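Local structure of ribokinase, putative (Burkholderia thailandensis, 3B1N) at residues 236-241 with 305-310; 257-262 with 267-272; 276-281 with 297-302. The protein is a nucleoside kinase of the ribokinase family that binds ADP and the nucleoside analogue mizoribine, and probably transfers phosphate from ATP to nucleosides. All coordinates share one frame; numbering follows the deposited sequence.

Contact 1 (236-241 with 305-310)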
loop_
_atom_site.group_PDB
_atom_site.type_symbol
_atom_site.label_atom_id
_atom_site.label_comp_id
_atom_site.label_asym_id
_atom_site.label_seq_id
_atom_site.Cartn_x
_atom_site.Cartn_y
_atom_site.Cartn_z
ATOM N N GLN B 236 13.609 -25.241 16.677
ATOM C CA GLN B 236 12.528 -24.310 16.913
ATOM C C GLN B 236 13.154 -23.084 17.566
ATOM O O GLN B 236 13.566 -23.106 18.738
ATOM C CB GLN B 236 11.490 -24.916 17.847
ATOM C CG GLN B 236 10.864 -26.220 17.333
ATOM C CD GLN B 236 9.938 -26.004 16.151
ATOM O OE1 GLN B 236 9.829 -26.858 15.262
ATOM N NE2 GLN B 236 9.284 -24.853 16.113
ATOM N N ILE B 237 13.245 -21.988 16.813
ATOM C CA ILE B 237 13.927 -20.818 17.299
ATOM C C ILE B 237 12.887 -19.894 17.929
ATOM O O ILE B 237 11.929 -19.501 17.243
ATOM C CB ILE B 237 14.571 -20.051 16.103
ATOM C CG1 ILE B 237 15.514 -20.956 15.282
ATOM C CG2 ILE B 237 15.271 -18.738 16.595
ATOM C CD1 ILE B 237 16.695 -21.542 16.132
ATOM N N PRO B 238 13.072 -19.523 19.191
ATOM C CA PRO B 238 12.103 -18.599 19.803
ATOM C C PRO B 238 12.273 -17.189 19.320
ATOM O O PRO B 238 13.402 -16.773 19.023
ATOM C CB PRO B 238 12.437 -18.646 21.305
ATOM C CG PRO B 238 13.769 -19.339 21.411
ATOM C CD PRO B 238 14.161 -19.942 20.101
ATOM N N ALA B 239 11.181 -16.428 19.322
ATOM C CA ALA B 239 11.313 -14.990 19.210
ATOM C C ALA B 239 11.947 -14.370 20.441
ATOM O O ALA B 239 11.858 -14.922 21.548
ATOM C CB ALA B 239 9.922 -14.341 18.960
ATOM N N VAL B 240 12.565 -13.218 20.268
ATOM C CA VAL B 240 12.991 -12.375 21.376
ATOM C C VAL B 240 11.890 -11.344 21.575
ATOM O O VAL B 240 11.477 -10.707 20.610
ATOM C CB VAL B 240 14.359 -11.684 21.082
ATOM C CG1 VAL B 240 14.793 -10.733 22.177
ATOM C CG2 VAL B 240 15.423 -12.738 20.970
ATOM N N ARG B 241 11.416 -11.189 22.810
ATOM C CA ARG B 241 10.404 -10.149 23.096
ATOM C C ARG B 241 10.897 -8.788 22.679
ATOM O O ARG B 241 11.951 -8.331 23.115
ATOM C CB ARG B 241 10.050 -10.156 24.607
ATOM C CG ARG B 241 8.903 -9.225 24.982
ATOM C CD ARG B 241 8.048 -9.821 26.092
ATOM N NE ARG B 241 6.646 -9.888 25.663
ATOM C CZ ARG B 241 6.072 -10.943 25.069
ATOM N NH1 ARG B 241 4.791 -10.892 24.706
ATOM N NH2 ARG B 241 6.767 -12.055 24.835
ATOM N N THR B 305 20.845 -11.879 27.847
ATOM C CA THR B 305 19.590 -11.718 28.588
ATOM C C THR B 305 18.488 -12.610 28.046
ATOM O O THR B 305 17.761 -13.238 28.814
ATOM C CB THR B 305 19.124 -10.285 28.598
ATOM O OG1 THR B 305 20.111 -9.506 29.289
ATOM C CG2 THR B 305 17.801 -10.161 29.331
ATOM N N ALA B 306 18.368 -12.699 26.713
ATOM C CA ALA B 306 17.314 -13.512 26.117
ATOM C C ALA B 306 17.499 -15.007 26.272
ATOM O O ALA B 306 16.532 -15.733 26.480
ATOM C CB ALA B 306 17.184 -13.195 24.585
ATOM N N PHE B 307 18.746 -15.460 26.156
ATOM C CA PHE B 307 19.021 -16.889 25.939
ATOM C C PHE B 307 19.880 -17.565 26.988
ATOM O O PHE B 307 19.955 -18.769 26.979
ATOM C CB PHE B 307 19.642 -17.102 24.566
ATOM C CG PHE B 307 18.777 -16.595 23.466
ATOM C CD1 PHE B 307 17.467 -17.108 23.301
ATOM C CD2 PHE B 307 19.263 -15.612 22.586
ATOM C CE1 PHE B 307 16.644 -16.623 22.263
ATOM C CE2 PHE B 307 18.423 -15.121 21.542
ATOM C CZ PHE B 307 17.143 -15.648 21.383
ATOM N N GLY B 308 20.549 -16.789 27.814
ATOM C CA GLY B 308 21.263 -17.334 28.986
ATOM C C GLY B 308 22.685 -17.773 28.705
ATOM O O GLY B 308 23.348 -18.358 29.580
ATOM N N TYR B 309 23.185 -17.502 27.497
ATOM C CA TYR B 309 24.563 -17.829 27.147
ATOM C C TYR B 309 25.140 -16.832 26.170
ATOM O O TYR B 309 24.397 -15.990 25.623
ATOM C CB TYR B 309 24.691 -19.267 26.634
ATOM C CG TYR B 309 24.047 -19.594 25.285
ATOM C CD1 TYR B 309 24.851 -19.737 24.134
ATOM C CD2 TYR B 309 22.673 -19.798 25.162
ATOM C CE1 TYR B 309 24.269 -20.058 22.891
ATOM C CE2 TYR B 309 22.079 -20.104 23.907
ATOM C CZ TYR B 309 22.890 -20.229 22.798
ATOM O OH TYR B 309 22.338 -20.593 21.569
ATOM N N ARG B 310 26.462 -16.892 26.005
ATOM C CA ARG B 310 27.191 -16.005 25.099
ATOM C C ARG B 310 27.274 -16.651 23.706
ATOM O O ARG B 310 27.708 -17.815 23.593
ATOM C CB ARG B 310 28.597 -15.733 25.641
ATOM C CG ARG B 310 29.349 -14.621 24.915
ATOM C CD ARG B 310 30.674 -14.192 25.621
ATOM N NE ARG B 310 31.392 -15.334 26.216
ATOM C CZ ARG B 310 32.028 -16.299 25.534
ATOM N NH1 ARG B 310 32.064 -16.302 24.196
ATOM N NH2 ARG B 310 32.625 -17.285 26.198
#

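Contact 2 (257-262 with 267-272)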
loop_
_atom_site.group_PDB
_atom_site.type_symbol
_atom_site.label_atom_id
_atom_site.label_comp_id
_atom_site.label_asym_id
_atom_site.label_seq_id
_atom_site.Cartn_x
_atom_site.Cartn_y
_atom_site.Cartn_z
ATOM N N GLY B 257 20.757 -11.182 8.084
ATOM C CA GLY B 257 22.102 -10.691 8.489
ATOM C C GLY B 257 22.649 -11.512 9.646
ATOM O O GLY B 257 23.833 -11.949 9.613
ATOM N N GLY B 258 21.825 -11.757 10.663
ATOM C CA GLY B 258 22.321 -12.531 11.818
ATOM C C GLY B 258 22.603 -13.963 11.437
ATOM O O GLY B 258 23.596 -14.561 11.919
ATOM N N LEU B 259 21.741 -14.548 10.632
ATOM C CA LEU B 259 21.974 -15.920 10.174
ATOM C C LEU B 259 23.286 -16.015 9.409
ATOM O O LEU B 259 24.071 -16.946 9.671
ATOM C CB LEU B 259 20.817 -16.380 9.319
ATOM C CG LEU B 259 20.668 -17.885 9.327
ATOM C CD1 LEU B 259 20.040 -18.322 10.650
ATOM C CD2 LEU B 259 19.779 -18.301 8.153
ATOM N N LEU B 260 23.539 -15.083 8.480
ATOM C CA LEU B 260 24.770 -15.094 7.678
ATOM C C LEU B 260 25.988 -14.962 8.617
ATOM O O LEU B 260 27.001 -15.649 8.403
ATOM C CB LEU B 260 24.809 -13.949 6.642
ATOM C CG LEU B 260 23.854 -14.162 5.490
ATOM C CD1 LEU B 260 23.712 -12.794 4.816
ATOM C CD2 LEU B 260 24.505 -15.180 4.520
ATOM N N TYR B 261 25.907 -14.107 9.636
ATOM C CA TYR B 261 27.044 -13.951 10.554
ATOM C C TYR B 261 27.274 -15.290 11.276
ATOM O O TYR B 261 28.437 -15.753 11.397
ATOM C CB TYR B 261 26.718 -12.863 11.597
ATOM C CG TYR B 261 27.865 -12.603 12.524
ATOM C CD1 TYR B 261 28.873 -11.732 12.160
ATOM C CD2 TYR B 261 27.944 -13.282 13.751
ATOM C CE1 TYR B 261 29.929 -11.473 12.991
ATOM C CE2 TYR B 261 29.024 -13.038 14.608
ATOM C CZ TYR B 261 29.996 -12.132 14.205
ATOM O OH TYR B 261 31.070 -11.875 15.060
ATOM N N GLY B 262 26.192 -15.921 11.744
ATOM C CA GLY B 262 26.323 -17.207 12.467
ATOM C C GLY B 262 26.939 -18.271 11.543
ATOM O O GLY B 262 27.845 -19.018 11.969
ATOM N N PHE B 267 28.643 -20.888 13.998
ATOM C CA PHE B 267 27.645 -21.101 15.030
ATOM C C PHE B 267 26.861 -22.350 14.689
ATOM O O PHE B 267 26.635 -22.640 13.499
ATOM C CB PHE B 267 26.622 -19.930 14.989
ATOM C CG PHE B 267 27.111 -18.634 15.595
ATOM C CD1 PHE B 267 28.436 -18.262 15.607
ATOM C CD2 PHE B 267 26.173 -17.723 16.132
ATOM C CE1 PHE B 267 28.838 -17.007 16.183
ATOM C CE2 PHE B 267 26.571 -16.491 16.666
ATOM C CZ PHE B 267 27.881 -16.149 16.701
ATOM N N ASP B 268 26.378 -23.077 15.708
ATOM C CA ASP B 268 25.399 -24.104 15.463
ATOM C C ASP B 268 24.064 -23.480 15.041
ATOM O O ASP B 268 23.873 -22.251 15.197
ATOM C CB ASP B 268 25.280 -25.104 16.619
ATOM C CG ASP B 268 24.878 -24.477 17.916
ATOM O OD1 ASP B 268 24.248 -23.414 17.931
ATOM O OD2 ASP B 268 25.173 -25.072 18.998
ATOM N N TRP B 269 23.192 -24.274 14.445
ATOM C CA TRP B 269 21.918 -23.714 13.944
ATOM C C TRP B 269 21.101 -23.105 15.055
ATOM O O TRP B 269 20.472 -22.059 14.874
ATOM C CB TRP B 269 21.093 -24.767 13.208
ATOM C CG TRP B 269 21.613 -25.034 11.835
ATOM C CD1 TRP B 269 22.054 -26.237 11.351
ATOM C CD2 TRP B 269 21.765 -24.098 10.782
ATOM N NE1 TRP B 269 22.466 -26.107 10.041
ATOM C CE2 TRP B 269 22.257 -24.807 9.648
ATOM C CE3 TRP B 269 21.481 -22.737 10.654
ATOM C CZ2 TRP B 269 22.535 -24.173 8.420
ATOM C CZ3 TRP B 269 21.726 -22.123 9.431
ATOM C CH2 TRP B 269 22.257 -22.838 8.327
ATOM N N ALA B 270 21.089 -23.738 16.221
ATOM C CA ALA B 270 20.357 -23.202 17.363
ATOM C C ALA B 270 20.797 -21.780 17.707
ATOM O O ALA B 270 19.992 -20.873 18.016
ATOM C CB ALA B 270 20.581 -24.122 18.614
ATOM N N THR B 271 22.106 -21.571 17.657
ATOM C CA THR B 271 22.667 -20.288 18.026
ATOM C C THR B 271 22.581 -19.253 16.887
ATOM O O THR B 271 22.313 -18.077 17.107
ATOM C CB THR B 271 24.130 -20.432 18.524
ATOM O OG1 THR B 271 24.109 -21.372 19.607
ATOM C CG2 THR B 271 24.701 -19.119 19.036
ATOM N N ALA B 272 22.840 -19.706 15.662
ATOM C CA ALA B 272 22.737 -18.806 14.500
ATOM C C ALA B 272 21.298 -18.328 14.432
ATOM O O ALA B 272 21.051 -17.150 14.172
ATOM C CB ALA B 272 23.091 -19.538 13.212
#

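Contact 3 (276-281 with 297-302). With ADP (adenosine-5'-diphosphate), chain G.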
loop_
_atom_site.group_PDB
_atom_site.type_symbol
_atom_site.label_atom_id
_atom_site.label_comp_id
_atom_site.label_asym_id
_atom_site.label_seq_id
_atom_site.Cartn_x
_atom_site.Cartn_y
_atom_site.Cartn_z
ATOM N N ALA B 276 19.850 -14.436 14.742
ATOM C CA ALA B 276 18.972 -13.914 13.681
ATOM C C ALA B 276 17.678 -13.377 14.331
ATOM O O ALA B 276 17.212 -12.276 14.017
ATOM C CB ALA B 276 18.676 -15.027 12.718
ATOM N N SER B 277 17.085 -14.180 15.212
ATOM C CA SER B 277 15.838 -13.845 15.916
ATOM C C SER B 277 16.015 -12.570 16.740
ATOM O O SER B 277 15.171 -11.634 16.688
ATOM C CB SER B 277 15.488 -15.020 16.801
ATOM O OG SER B 277 14.249 -14.728 17.426
ATOM N N LEU B 278 17.154 -12.461 17.415
ATOM C CA LEU B 278 17.459 -11.242 18.160
ATOM C C LEU B 278 17.542 -10.045 17.239
ATOM O O LEU B 278 16.961 -8.981 17.540
ATOM C CB LEU B 278 18.752 -11.373 18.952
ATOM C CG LEU B 278 19.263 -10.128 19.623
ATOM C CD1 LEU B 278 18.292 -9.579 20.641
ATOM C CD2 LEU B 278 20.612 -10.448 20.284
ATOM N N MET B 279 18.238 -10.181 16.102
ATOM C CA MET B 279 18.326 -9.003 15.203
ATOM C C MET B 279 16.934 -8.561 14.718
ATOM O O MET B 279 16.710 -7.344 14.647
ATOM C CB MET B 279 19.216 -9.351 14.011
ATOM C CG MET B 279 20.710 -9.619 14.429
ATOM S SD MET B 279 21.566 -8.246 15.149
ATOM C CE MET B 279 21.922 -7.227 13.691
ATOM N N GLY B 280 16.055 -9.517 14.416
ATOM C CA GLY B 280 14.678 -9.193 14.043
ATOM C C GLY B 280 13.980 -8.378 15.121
ATOM O O GLY B 280 13.261 -7.377 14.830
ATOM N N ALA B 281 14.174 -8.773 16.373
ATOM C CA ALA B 281 13.564 -8.010 17.507
ATOM C C ALA B 281 14.156 -6.669 17.742
ATOM O O ALA B 281 13.436 -5.734 18.150
ATOM C CB ALA B 281 13.621 -8.857 18.798
ATOM N N ALA B 297 28.468 -4.598 21.572
ATOM C CA ALA B 297 28.347 -5.006 22.993
ATOM C C ALA B 297 26.891 -5.152 23.413
ATOM O O ALA B 297 26.559 -6.133 24.104
ATOM C CB ALA B 297 29.082 -4.012 23.922
ATOM N N GLU B 298 26.026 -4.219 22.995
ATOM C CA GLU B 298 24.564 -4.310 23.263
ATOM C C GLU B 298 23.922 -5.576 22.670
ATOM O O GLU B 298 23.115 -6.249 23.296
ATOM C CB GLU B 298 23.827 -3.076 22.740
ATOM C CG GLU B 298 23.986 -1.812 23.649
ATOM C CD GLU B 298 23.585 -0.500 22.952
ATOM O OE1 GLU B 298 23.259 -0.514 21.740
ATOM O OE2 GLU B 298 23.599 0.575 23.608
ATOM N N ILE B 299 24.324 -5.939 21.450
ATOM C CA ILE B 299 23.843 -7.169 20.866
ATOM C C ILE B 299 24.196 -8.381 21.717
ATOM O O ILE B 299 23.322 -9.214 22.013
ATOM C CB ILE B 299 24.365 -7.338 19.399
ATOM C CG1 ILE B 299 23.769 -6.240 18.523
ATOM C CG2 ILE B 299 23.937 -8.730 18.862
ATOM C CD1 ILE B 299 24.400 -6.097 17.113
ATOM N N ASP B 300 25.479 -8.493 22.115
ATOM C CA ASP B 300 25.892 -9.612 22.975
ATOM C C ASP B 300 25.181 -9.625 24.329
ATOM O O ASP B 300 24.771 -10.685 24.775
ATOM C CB ASP B 300 27.400 -9.632 23.179
ATOM C CG ASP B 300 28.160 -10.090 21.934
ATOM O OD1 ASP B 300 27.557 -10.649 20.966
ATOM O OD2 ASP B 300 29.404 -9.896 21.952
ATOM N N ALA B 301 25.002 -8.437 24.899
ATOM C CA ALA B 301 24.303 -8.323 26.211
ATOM C C ALA B 301 22.849 -8.741 26.089
ATOM O O ALA B 301 22.310 -9.457 26.949
ATOM C CB ALA B 301 24.429 -6.913 26.757
ATOM N N ARG B 302 22.162 -8.320 25.015
ATOM C CA ARG B 302 20.789 -8.712 24.828
ATOM C C ARG B 302 20.631 -10.198 24.484
ATOM O O ARG B 302 19.642 -10.843 24.858
ATOM C CB ARG B 302 20.156 -7.860 23.706
ATOM C CG ARG B 302 19.880 -6.392 24.059
ATOM C CD ARG B 302 18.577 -6.237 24.921
ATOM N NE ARG B 302 17.337 -6.699 24.250
ATOM C CZ ARG B 302 16.571 -5.946 23.459
ATOM N NH1 ARG B 302 16.908 -4.676 23.205
ATOM N NH2 ARG B 302 15.460 -6.470 22.923
HETATM P PB ADP G . 9.652 -10.871 7.045
HETATM O O1B ADP G . 8.210 -11.088 6.612
HETATM O O2B ADP G . 10.576 -11.519 6.060
HETATM O O3B ADP G . 10.142 -9.519 7.428
HETATM P PA ADP G . 9.051 -12.112 9.710
HETATM O O1A ADP G . 7.845 -11.179 9.888
HETATM O O2A ADP G . 8.842 -13.596 9.709
HETATM O O3A ADP G . 9.850 -11.849 8.371
HETATM O "O5'" ADP G . 10.000 -11.619 10.850
HETATM C "C5'" ADP G . 11.327 -12.159 10.846
HETATM C "C4'" ADP G . 11.886 -12.383 12.243
HETATM O "O4'" ADP G . 11.931 -11.120 12.943
HETATM C "C3'" ADP G . 11.024 -13.315 13.129
HETATM O "O3'" ADP G . 11.305 -14.697 12.862
HETATM C "C2'" ADP G . 11.366 -12.791 14.501
HETATM O "O2'" ADP G . 12.605 -13.378 14.955
HETATM C "C1'" ADP G . 11.578 -11.315 14.307
HETATM N N9 ADP G . 10.289 -10.605 14.536
HETATM C C8 ADP G . 9.309 -10.266 13.639
HETATM N N7 ADP G . 8.262 -9.666 14.293
HETATM C C5 ADP G . 8.543 -9.699 15.587
HETATM C C6 ADP G . 7.856 -9.278 16.806
HETATM N N6 ADP G . 6.628 -8.701 16.678
HETATM N N1 ADP G . 8.453 -9.468 17.968
HETATM C C2 ADP G . 9.674 -10.045 18.077
HETATM N N3 ADP G . 10.366 -10.432 16.997
HETATM C C4 ADP G . 9.858 -10.315 15.771
HETATM O O HOH W 1 13.522 -4.939 20.789
#

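Contact 1 (236-241 with 305-310)
The phenyl ring of F307 is met from segment 236-241 by V240 and P238, whose CG2 and CG touch it at CZ and CE1 respectively. One face of the ring is occupied from within its own helix: the methyl of A306 sits over the ring centre, 3.7 Å above the plane. The closest touch is V240 CG2 to F307 CZ at 3.4 Å, where the two side chains run at about a right angle. P238 CG lies 4.0 Å from F307 CE1, the neighbouring ring carbon. V240 also straddles A306: its CG2 is 4.0 Å from A306 CB, and its CG1 is slightly further off at 4.2 Å from the same methyl.

The V240 torsion explains this reach. With CG1 anti to the backbone N (chi1 177°), CG2 falls beside that N and anti to the carbonyl carbon, which carries it to the outer end of the F307 ring. No hydrogen bond joins the segments, so the contact is purely apolar. The types fit: proline offers a compact, conformationally restricted hydrocarbon to the ring, branched valine fills the angle between ring and methyl, and alanine is small enough to let the ring fold back over it. G308 ends the helix with positive phi, a conformation that glycine adopts easily.

R274 of helix 269-284 touches both P238 and F307, and F303 meets the F307 ring from the preceding turn. Together these residues join the loop leaving edge strand 233-237 to the end of helix 296-307. V240 also touches the bound ADP, and the packing of F307 and A306 against it therefore lies just behind the nucleotide pocket of a ribokinase-type (pfkB) α/β fold.

Contact 2 (257-262 with 267-272)
Y261 and F267 meet as an offset edge-to-face pair: the edge of the tyrosine ring points to the face of the phenylalanine, with planes at 89° and centroids 5.9 Å apart. Tyrosine's CG lies anti to its backbone N (chi1 -177°), which swings the ring out to F267, where Y261 CE2 lies 3.9 Å from F267 CZ. The phenylalanine face also receives G262, whose CA stands above it in a CH-pi contact, 3.9 Å from the centroid and displaced toward the rim.

Glycine suits this place because, with no side chain, G262 CA can come within 4.1 Å of A272 CB while lying against the ring. Small A272 answers it from the facing helix. Separately, L259 CD1 touches the edge of the W269 indole near its plane, 4.3 Å from W269 CZ3, and reaches A272 as well.

One hydrogen bond crosses the contact: F267 N donates to G262 O over 2.9 Å. Just beyond, D268 is the N-cap of helix 269-284; its OD1 accepts from T271 N and, at 2.6 Å, from T271 OG1, which fixes the carboxylate at the helix start.

The contact is thus a largely apolar packing of two consecutive helices across a short connection: a single backbone bond crosses it, the D268 cap satisfies T271 N in the first turn of the second helix, and apolar and aromatic contacts hold the rest.

Contact 3 (276-281 with 297-302)
Helix 269-284 forms part of the ADP pocket on one side, and on another it presents L278 and M279 to I299 and R302 of helix 296-307. The short helical segments cross at 113°, with axes 10.8 Å apart at closest approach.

L278 fits between its two partners: a chi1 of 173°, with CG anti to the backbone N, directs the branch toward helix 296-307. There L278 CD2 meets I299, 3.4 Å from I299 O and close to CG2, while L278 CD1 rests 4.0 Å from R302 CB. M279, bent at chi2 and chi3, brings SD to 4.1 Å from I299 CD1, the two chains crossing at about a right angle. A flexible thioether beside a branched isoleucine suits this buried position.

R302 uses its aliphatic base for packing, and its bent chain carries the guanidinium back toward helix 269-284. There a water, lying at the guanidinium edge, accepts a bond from R302 NH2 and donates to A281 O at 2.8 Å.

On the ligand side, S277 OG accepts from ADP O2' at 3.3 Å, a long bond. Glycine suits its position, since G280 CA lies 3.5 Å from ADP O4'; A281 CB approaches the adenine at N3. Helix 269-284 thus lies between the ADP and helix 296-307, consistent with the helices that pack around the central sheet of the ribokinase-like α/β fold.

Overall arrangement
Helix 269-284 ties the set together: its start belongs to contact 2, its middle to contact 3, while helix 296-307 serves contacts 3 and 1. Contacts 1 and 3 have centres about 9 Å apart and share the ADP site, for P238 O lies 2.7 Å from S277 OG, a probable hydrogen bond that links the loop after strand 233-237 to the ribose-binding serine. Contact 2, centred about 13 Å from contact 1, reaches it through Y309 OH and T271 OG1, 2.8 Å apart. The side chain of L259 is about 10 Å from the bound ADP, so contact 2 is set back from the nucleotide, which H31 of the second subunit also binds.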